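Local coordinates for protein rhamnogalacturonan endolyase YesW (Bacillus subtilis, PDB 2ZUX) that cleaves the rhamnogalacturonan backbone of plant cell-wall pectin by endo-type elimination, releasing oligosaccharides, and needs calcium or manganese for activity, at residues 8-12 and 25-31; 35-39 and 50-56. All blocks are in the same frame, centred on the assembly; numbering follows the deposited sequence.

Interaction 1 (8-12 and 25-31); sequences LNRGL and WRFLGTE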
ATOM      1  N   LEU A   8      17.238  -4.130  -5.135  1.00 13.29           N
ATOM      2  CA  LEU A   8      17.323  -3.306  -3.938  1.00 12.96           C
ATOM      3  C   LEU A   8      18.733  -3.309  -3.389  1.00 13.19           C
ATOM      4  O   LEU A   8      19.451  -4.315  -3.489  1.00 13.45           O
ATOM      5  CB  LEU A   8      16.327  -3.792  -2.874  1.00 13.18           C
ATOM      6  CG  LEU A   8      14.837  -3.610  -3.211  1.00 12.63           C
ATOM      7  CD1 LEU A   8      13.958  -4.183  -2.108  1.00 13.16           C
ATOM      8  CD2 LEU A   8      14.460  -2.149  -3.487  1.00 12.69           C
ATOM      9  N   ASN A   9      19.138  -2.179  -2.817  1.00 12.76           N
ATOM     10  CA  ASN A   9      20.418  -2.126  -2.124  1.00 13.02           C
ATOM     11  C   ASN A   9      20.274  -2.777  -0.742  1.00 12.74           C
ATOM     12  O   ASN A   9      19.243  -3.380  -0.443  1.00 12.97           O
ATOM     13  CB  ASN A   9      21.007  -0.698  -2.113  1.00 13.20           C
ATOM     14  CG  ASN A   9      20.308   0.248  -1.137  1.00 13.39           C
ATOM     15  OD1 ASN A   9      19.452  -0.154  -0.341  1.00 12.68           O
ATOM     16  ND2 ASN A   9      20.698   1.523  -1.187  1.00 14.53           N
ATOM     17  N   ARG A  10      21.289  -2.671   0.103  1.00 12.43           N
ATOM     18  CA  ARG A  10      21.272  -3.387   1.372  1.00 12.74           C
ATOM     19  C   ARG A  10      20.224  -2.840   2.347  1.00 12.51           C
ATOM     20  O   ARG A  10      19.846  -3.521   3.306  1.00 12.36           O
ATOM     21  CB  ARG A  10      22.680  -3.373   1.982  1.00 13.02           C
ATOM     22  CG  ARG A  10      22.881  -4.241   3.221  1.00 13.84           C
ATOM     23  CD  ARG A  10      22.363  -5.662   3.032  1.00 15.56           C
ATOM     24  NE  ARG A  10      23.109  -6.398   2.015  1.00 15.44           N
ATOM     25  CZ  ARG A  10      22.786  -7.607   1.562  1.00 15.38           C
ATOM     26  NH1 ARG A  10      21.708  -8.234   2.022  1.00 14.70           N
ATOM     27  NH2 ARG A  10      23.547  -8.196   0.648  1.00 15.96           N
ATOM     28  N   GLY A  11      19.745  -1.623   2.096  1.00 12.45           N
ATOM     29  CA  GLY A  11      18.772  -0.983   2.980  1.00 12.82           C
ATOM     30  C   GLY A  11      19.325  -0.755   4.375  1.00 12.73           C
ATOM     31  O   GLY A  11      18.579  -0.698   5.349  1.00 13.02           O
ATOM     32  N   LEU A  12      20.646  -0.627   4.477  1.00 12.47           N
ATOM     33  CA  LEU A  12      21.306  -0.480   5.767  1.00 12.67           C
ATOM     34  C   LEU A  12      20.854   0.796   6.479  1.00 12.81           C
ATOM     35  O   LEU A  12      20.814   1.866   5.871  1.00 13.64           O
ATOM     36  CB  LEU A  12      22.834  -0.504   5.594  1.00 12.66           C
ATOM     37  CG  LEU A  12      23.680  -0.475   6.864  1.00 13.22           C
ATOM     38  CD1 LEU A  12      23.442  -1.716   7.703  1.00 13.91           C
ATOM     39  CD2 LEU A  12      25.151  -0.368   6.486  1.00 13.74           C
ATOM     40  N   TRP A  25      19.295  -4.269   8.393  1.00 11.45           N
ATOM     41  CA  TRP A  25      19.477  -4.310   6.950  1.00 11.47           C
ATOM     42  C   TRP A  25      18.638  -5.424   6.334  1.00 10.97           C
ATOM     43  O   TRP A  25      18.038  -6.235   7.052  1.00 11.35           O
ATOM     44  CB  TRP A  25      20.967  -4.470   6.584  1.00 11.88           C
ATOM     45  CG  TRP A  25      21.608  -5.746   7.087  1.00 11.36           C
ATOM     46  CD1 TRP A  25      21.725  -6.929   6.410  1.00 12.23           C
ATOM     47  CD2 TRP A  25      22.212  -5.959   8.373  1.00 11.98           C
ATOM     48  NE1 TRP A  25      22.372  -7.866   7.194  1.00 12.44           N
ATOM     49  CE2 TRP A  25      22.686  -7.293   8.399  1.00 11.55           C
ATOM     50  CE3 TRP A  25      22.404  -5.151   9.504  1.00 12.29           C
ATOM     51  CZ2 TRP A  25      23.327  -7.842   9.517  1.00 12.50           C
ATOM     52  CZ3 TRP A  25      23.050  -5.695  10.616  1.00 13.02           C
ATOM     53  CH2 TRP A  25      23.497  -7.029  10.612  1.00 12.19           C
ATOM     54  N   ARG A  26      18.595  -5.445   5.011  1.00 11.12           N
ATOM     55  CA  ARG A  26      17.761  -6.390   4.280  1.00 11.49           C
ATOM     56  C   ARG A  26      18.416  -7.737   4.092  1.00 11.77           C
ATOM     57  O   ARG A  26      19.626  -7.827   3.860  1.00 12.33           O
ATOM     58  CB  ARG A  26      17.446  -5.849   2.893  1.00 11.48           C
ATOM     59  CG  ARG A  26      16.615  -4.594   2.870  1.00 12.31           C
ATOM     60  CD  ARG A  26      16.618  -3.987   1.493  1.00 12.96           C
ATOM     61  NE  ARG A  26      15.643  -2.912   1.382  1.00 13.42           N
ATOM     62  CZ  ARG A  26      15.766  -1.842   0.599  1.00 12.59           C
ATOM     63  NH1 ARG A  26      16.858  -1.640  -0.129  1.00 12.80           N
ATOM     64  NH2 ARG A  26      14.782  -0.950   0.565  1.00 14.05           N
ATOM     65  N   PHE A  27      17.587  -8.771   4.170  1.00 11.65           N
ATOM     66  CA  PHE A  27      17.891 -10.081   3.615  1.00 12.12           C
ATOM     67  C   PHE A  27      17.197 -10.071   2.254  1.00 12.33           C
ATOM     68  O   PHE A  27      15.966 -10.026   2.181  1.00 12.30           O
ATOM     69  CB  PHE A  27      17.328 -11.142   4.564  1.00 12.35           C
ATOM     70  CG  PHE A  27      17.602 -12.582   4.170  1.00 13.06           C
ATOM     71  CD1 PHE A  27      18.808 -12.979   3.587  1.00 14.20           C
ATOM     72  CD2 PHE A  27      16.648 -13.555   4.452  1.00 13.35           C
ATOM     73  CE1 PHE A  27      19.027 -14.329   3.264  1.00 15.29           C
ATOM     74  CE2 PHE A  27      16.864 -14.899   4.144  1.00 13.90           C
ATOM     75  CZ  PHE A  27      18.051 -15.283   3.552  1.00 14.35           C
ATOM     76  N   LEU A  28      17.984 -10.052   1.182  1.00 12.45           N
ATOM     77  CA  LEU A  28      17.456  -9.850  -0.170  1.00 12.96           C
ATOM     78  C   LEU A  28      16.939 -11.140  -0.779  1.00 13.70           C
ATOM     79  O   LEU A  28      17.493 -12.214  -0.529  1.00 13.51           O
ATOM     80  CB  LEU A  28      18.531  -9.234  -1.076  1.00 13.18           C
ATOM     81  CG  LEU A  28      19.017  -7.835  -0.673  1.00 13.19           C
ATOM     82  CD1 LEU A  28      20.279  -7.475  -1.439  1.00 14.68           C
ATOM     83  CD2 LEU A  28      17.941  -6.763  -0.874  1.00 13.27           C
ATOM     84  N   GLY A  29      15.880 -11.031  -1.581  1.00 13.97           N
ATOM     85  CA  GLY A  29      15.223 -12.187  -2.202  1.00 15.27           C
ATOM     86  C   GLY A  29      16.119 -13.002  -3.112  1.00 16.45           C
ATOM     87  O   GLY A  29      15.782 -14.131  -3.475  1.00 17.38           O
ATOM     88  N   THR A  30      17.252 -12.418  -3.487  1.00 16.88           N
ATOM     89  CA  THR A  30      18.238 -13.082  -4.337  1.00 18.07           C
ATOM     90  C   THR A  30      19.256 -13.881  -3.518  1.00 18.18           C
ATOM     91  O   THR A  30      20.127 -14.553  -4.090  1.00 19.00           O
ATOM     92  CB  THR A  30      18.993 -12.057  -5.204  1.00 18.12           C
ATOM     93  OG1 THR A  30      19.543 -11.043  -4.356  1.00 19.94           O
ATOM     94  CG2 THR A  30      18.059 -11.419  -6.235  1.00 19.80           C
ATOM     95  N   GLU A  31      19.141 -13.826  -2.192  1.00 17.69           N
ATOM     96  CA  GLU A  31      20.110 -14.472  -1.308  1.00 17.69           C
ATOM     97  C   GLU A  31      19.588 -15.784  -0.738  1.00 17.99           C
ATOM     98  O   GLU A  31      18.401 -15.915  -0.431  1.00 18.10           O
ATOM     99  CB  GLU A  31      20.544 -13.507  -0.195  1.00 17.28           C
ATOM    100  CG  GLU A  31      21.245 -12.275  -0.745  1.00 17.65           C
ATOM    101  CD  GLU A  31      21.652 -11.262   0.313  1.00 17.57           C
ATOM    102  OE1 GLU A  31      20.818 -10.861   1.152  1.00 15.26           O
ATOM    103  OE2 GLU A  31      22.820 -10.828   0.282  1.00 18.04           O
TER
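Arg10 and Glu31 meet end-on: NH1 faces OE1 and NH2 faces OE2 (2.8 Å for Arg10 NH2 to Glu31 OE2), a two-pronged salt bridge with both oxygens met on their syn sides and the guanidinium and carboxylate planes 25° apart. Arg10 NH1 also donates to the backbone O of Arg26 at 2.8 Å, in the guanidinium plane, while Leu28 CD1 lies over one face of the group. Two bends in the chain bring it here: the turn at chi2 sets Arg10 CD 3.7 Å from Trp25 CD1, and the turn at chi3 sends the guanidinium on to Glu31 and the Arg26 carbonyl. Glu31 is held in turn: its OE1 accepts from Leu28 N on the anti side, across the type I turn from Leu28 to Glu31. With only a methyl at Arg10, as in an alanine, the Glu31 carboxylate would probably be left without this countercharge and the Arg26 carbonyl without this donor.

The second arginine runs the other way. Arg26, extended from CG to NE, sends NH1 to Asn9 O (3.0 Å), a nearly straight bond at 166° that comes from above the carbonyl plane. Leu8 packs over one guanidinium face and Gly11 CA over the opposite one. Arg26 N gives a further backbone bond to Arg10 O (2.9 Å), and Asn9 OD1 takes Gly11 N in an Asx turn that folds the chain from Asn9 to Gly11, around Arg10.

Farther out, Glu82 of strand 76-87 receives the backbone N of both Arg10 and Leu12, and Arg26 NH1 also bonds Gly126 O, beside calcium ligand Gln127. The contact thus lies between the strands of the N-terminal beta domain and a calcium-binding loop of the propeller.

Interaction 2 (35-39 and 50-56); sequences VLFNV and PVKTTNY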
ATOM      1  N   VAL A  35      23.551 -17.514   3.467  1.00 16.62           N
ATOM      2  CA  VAL A  35      24.246 -16.225   3.509  1.00 16.65           C
ATOM      3  C   VAL A  35      24.313 -15.695   4.940  1.00 16.65           C
ATOM      4  O   VAL A  35      23.331 -15.755   5.680  1.00 17.66           O
ATOM      5  CB  VAL A  35      23.582 -15.194   2.550  1.00 16.83           C
ATOM      6  CG1 VAL A  35      24.270 -13.835   2.629  1.00 17.19           C
ATOM      7  CG2 VAL A  35      23.631 -15.710   1.115  1.00 17.75           C
ATOM      8  N   LEU A  36      25.492 -15.225   5.334  1.00 16.20           N
ATOM      9  CA  LEU A  36      25.693 -14.587   6.625  1.00 16.29           C
ATOM     10  C   LEU A  36      26.249 -13.189   6.399  1.00 15.72           C
ATOM     11  O   LEU A  36      26.495 -12.800   5.255  1.00 15.26           O
ATOM     12  CB  LEU A  36      26.652 -15.409   7.490  1.00 16.76           C
ATOM     13  CG  LEU A  36      26.270 -16.836   7.893  1.00 18.24           C
ATOM     14  CD1 LEU A  36      27.358 -17.422   8.779  1.00 19.39           C
ATOM     15  CD2 LEU A  36      24.940 -16.858   8.605  1.00 18.30           C
ATOM     16  N   PHE A  37      26.440 -12.438   7.483  1.00 16.04           N
ATOM     17  CA  PHE A  37      26.862 -11.041   7.379  1.00 16.08           C
ATOM     18  C   PHE A  37      27.936 -10.636   8.378  1.00 16.68           C
ATOM     19  O   PHE A  37      27.935 -11.078   9.529  1.00 16.93           O
ATOM     20  CB  PHE A  37      25.660 -10.106   7.533  1.00 15.92           C
ATOM     21  CG  PHE A  37      24.604 -10.313   6.493  1.00 14.81           C
ATOM     22  CD1 PHE A  37      24.738  -9.741   5.234  1.00 15.07           C
ATOM     23  CD2 PHE A  37      23.488 -11.101   6.762  1.00 15.17           C
ATOM     24  CE1 PHE A  37      23.772  -9.933   4.257  1.00 15.24           C
ATOM     25  CE2 PHE A  37      22.515 -11.303   5.787  1.00 16.11           C
ATOM     26  CZ  PHE A  37      22.660 -10.718   4.533  1.00 15.97           C
ATOM     27  N   ASN A  38      28.838  -9.773   7.921  1.00 17.39           N
ATOM     28  CA  ASN A  38      29.752  -9.072   8.814  1.00 18.20           C
ATOM     29  C   ASN A  38      29.385  -7.596   8.899  1.00 18.51           C
ATOM     30  O   ASN A  38      29.046  -6.975   7.888  1.00 18.61           O
ATOM     31  CB  ASN A  38      31.204  -9.242   8.360  1.00 18.50           C
ATOM     32  CG  ASN A  38      31.738 -10.644   8.616  1.00 19.02           C
ATOM     33  OD1 ASN A  38      31.349 -11.299   9.583  1.00 19.36           O
ATOM     34  ND2 ASN A  38      32.634 -11.110   7.747  1.00 20.98           N
ATOM     35  N   VAL A  39      29.447  -7.054  10.113  1.00 18.89           N
ATOM     36  CA  VAL A  39      29.100  -5.658  10.370  1.00 19.77           C
ATOM     37  C   VAL A  39      30.370  -4.844  10.636  1.00 20.42           C
ATOM     38  O   VAL A  39      31.198  -5.225  11.472  1.00 20.77           O
ATOM     39  CB  VAL A  39      28.119  -5.529  11.562  1.00 19.62           C
ATOM     40  CG1 VAL A  39      27.641  -4.089  11.720  1.00 19.78           C
ATOM     41  CG2 VAL A  39      26.923  -6.460  11.377  1.00 19.45           C
ATOM     42  N   PRO A  50      30.592 -14.277  11.530  1.00 23.26           N
ATOM     43  CA  PRO A  50      29.471 -13.782  10.726  1.00 22.78           C
ATOM     44  C   PRO A  50      28.127 -14.025  11.405  1.00 22.19           C
ATOM     45  O   PRO A  50      27.899 -15.096  11.979  1.00 22.55           O
ATOM     46  CB  PRO A  50      29.591 -14.597   9.437  1.00 22.79           C
ATOM     47  CG  PRO A  50      31.044 -14.862   9.318  1.00 23.20           C
ATOM     48  CD  PRO A  50      31.497 -15.121  10.725  1.00 23.31           C
ATOM     49  N   VAL A  51      27.254 -13.021  11.362  1.00 21.41           N
ATOM     50  CA  VAL A  51      25.945 -13.128  11.990  1.00 20.94           C
ATOM     51  C   VAL A  51      24.900 -13.550  10.967  1.00 20.73           C
ATOM     52  O   VAL A  51      25.067 -13.325   9.767  1.00 20.52           O
ATOM     53  CB  VAL A  51      25.504 -11.811  12.709  1.00 20.85           C
ATOM     54  CG1 VAL A  51      26.495 -11.436  13.803  1.00 20.95           C
ATOM     55  CG2 VAL A  51      25.324 -10.656  11.717  1.00 20.80           C
ATOM     56  N   LYS A  52      23.834 -14.169  11.453  1.00 20.54           N
ATOM     57  CA  LYS A  52      22.749 -14.607  10.597  1.00 21.25           C
ATOM     58  C   LYS A  52      21.655 -13.545  10.554  1.00 20.69           C
ATOM     59  O   LYS A  52      21.297 -13.068   9.475  1.00 21.08           O
ATOM     60  CB  LYS A  52      22.194 -15.958  11.062  1.00 21.16           C
ATOM     61  CG  LYS A  52      21.161 -16.550  10.114  1.00 22.13           C
ATOM     62  CD  LYS A  52      20.589 -17.860  10.631  1.00 23.00           C
ATOM     63  CE  LYS A  52      19.315 -18.209   9.878  1.00 25.83           C
ATOM     64  NZ  LYS A  52      18.706 -19.495  10.329  1.00 28.38           N
ATOM     65  N   THR A  53      21.135 -13.163  11.721  1.00 20.05           N
ATOM     66  CA  THR A  53      20.046 -12.192  11.780  1.00 20.06           C
ATOM     67  C   THR A  53      20.481 -10.826  11.253  1.00 19.10           C
ATOM     68  O   THR A  53      21.647 -10.429  11.407  1.00 19.77           O
ATOM     69  CB  THR A  53      19.455 -12.061  13.197  1.00 20.90           C
ATOM     70  OG1 THR A  53      18.199 -11.387  13.120  1.00 23.02           O
ATOM     71  CG2 THR A  53      20.390 -11.290  14.121  1.00 21.91           C
ATOM     72  N   THR A  54      19.544 -10.112  10.634  1.00 17.45           N
ATOM     73  CA  THR A  54      19.874  -8.844   9.981  1.00 16.30           C
ATOM     74  C   THR A  54      19.625  -7.609  10.849  1.00 15.23           C
ATOM     75  O   THR A  54      19.212  -6.554  10.361  1.00 14.31           O
ATOM     76  CB  THR A  54      19.279  -8.708   8.548  1.00 16.85           C
ATOM     77  OG1 THR A  54      17.857  -8.584   8.598  1.00 19.05           O
ATOM     78  CG2 THR A  54      19.652  -9.901   7.686  1.00 15.51           C
ATOM     79  N   ASN A  55      19.868  -7.757  12.147  1.00 14.83           N
ATOM     80  CA  ASN A  55      19.982  -6.611  13.040  1.00 15.39           C
ATOM     81  C   ASN A  55      21.117  -6.830  14.040  1.00 15.97           C
ATOM     82  O   ASN A  55      21.481  -7.970  14.347  1.00 16.32           O
ATOM     83  CB  ASN A  55      18.646  -6.217  13.703  1.00 15.82           C
ATOM     84  CG  ASN A  55      18.095  -7.266  14.655  1.00 16.54           C
ATOM     85  OD1 ASN A  55      18.523  -8.423  14.682  1.00 21.21           O
ATOM     86  ND2 ASN A  55      17.104  -6.861  15.421  1.00 17.31           N
ATOM     87  N   TYR A  56      21.686  -5.732  14.516  1.00 16.82           N
ATOM     88  CA  TYR A  56      22.878  -5.777  15.348  1.00 17.83           C
ATOM     89  C   TYR A  56      22.905  -4.537  16.220  1.00 18.44           C
ATOM     90  O   TYR A  56      22.616  -3.442  15.744  1.00 18.12           O
ATOM     91  CB  TYR A  56      24.117  -5.819  14.452  1.00 18.38           C
ATOM     92  CG  TYR A  56      25.405  -6.101  15.191  1.00 19.33           C
ATOM     93  CD1 TYR A  56      25.847  -7.408  15.390  1.00 18.90           C
ATOM     94  CD2 TYR A  56      26.186  -5.057  15.688  1.00 19.85           C
ATOM     95  CE1 TYR A  56      27.030  -7.665  16.072  1.00 19.94           C
ATOM     96  CE2 TYR A  56      27.370  -5.306  16.369  1.00 21.30           C
ATOM     97  CZ  TYR A  56      27.782  -6.612  16.557  1.00 20.45           C
ATOM     98  OH  TYR A  56      28.953  -6.868  17.230  1.00 21.97           O
TER
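Leu36 reaches across to the 50-56 segment with every carbon beyond its CA. Its CB lies 3.6 Å from Pro50 CB and close to the carbonyl O of Val51. With CG anti to its own carbonyl carbon (chi1 -62°), the chain heads across to 50-56, and the branching at CG then parts the methyls. CD1 stays by Pro50, 3.7 Å from Pro50 CB, whereas CD2 turns to Lys52 and comes 3.7 Å from Lys52 CA, also touching the first carbons of the lysine chain.

Next to it, Phe37 pairs with Val51 in a single antiparallel bridge, a hydrogen-bonded pair: Phe37 N to Val51 O and Val51 N to Phe37 O are both 2.8 Å, each donor in the plane of the carbonyl it meets. Pro50 CA adds a C-H contact to Phe37 O. The Phe37 ring leads away from the bridge, with Lys52 O at its edge and CE2 3.7 Å from Thr54 CG2. Thr54 turns its hydroxyl to Trp25 O. Asn38 OD1 lies against the Pro50 ring but takes its hydrogen bond from Asn47 ND2, and ND2 of Asn38 bonds Glu77. Lastly, Val39 CG2 meets the Tyr56 ring obliquely, 4.1 Å from Tyr56 CG.

Strands 36-41 and 55-58 share a sheet without being neighbours in it; the lead-in to 55-58 bridges to 36-41 at Phe37 and Val51, consistent with the immunoglobulin-like fold of E-set domains.

In the fold
From the N terminus, the chain passes 8-12, runs up and back through strands 13-17 and 20-24, and returns at 25-31, so interaction 1 closes the loop around that hairpin. Interaction 2 opens only afterwards: strand 36-41 leads through 44-45 to the 50-56 segment. The two loops follow in series, neither nested nor crossed, with centres 12 Å apart. Interaction 1 sets the base of the hairpin against the propeller, while interaction 2 ties strand 36-41 to the lead-in of edge strand 55-58. Trp25 joins them: its N probably bonds Thr54 O at 3.0 Å, and its ring meets Phe37 edge-to-face and packs on Val39.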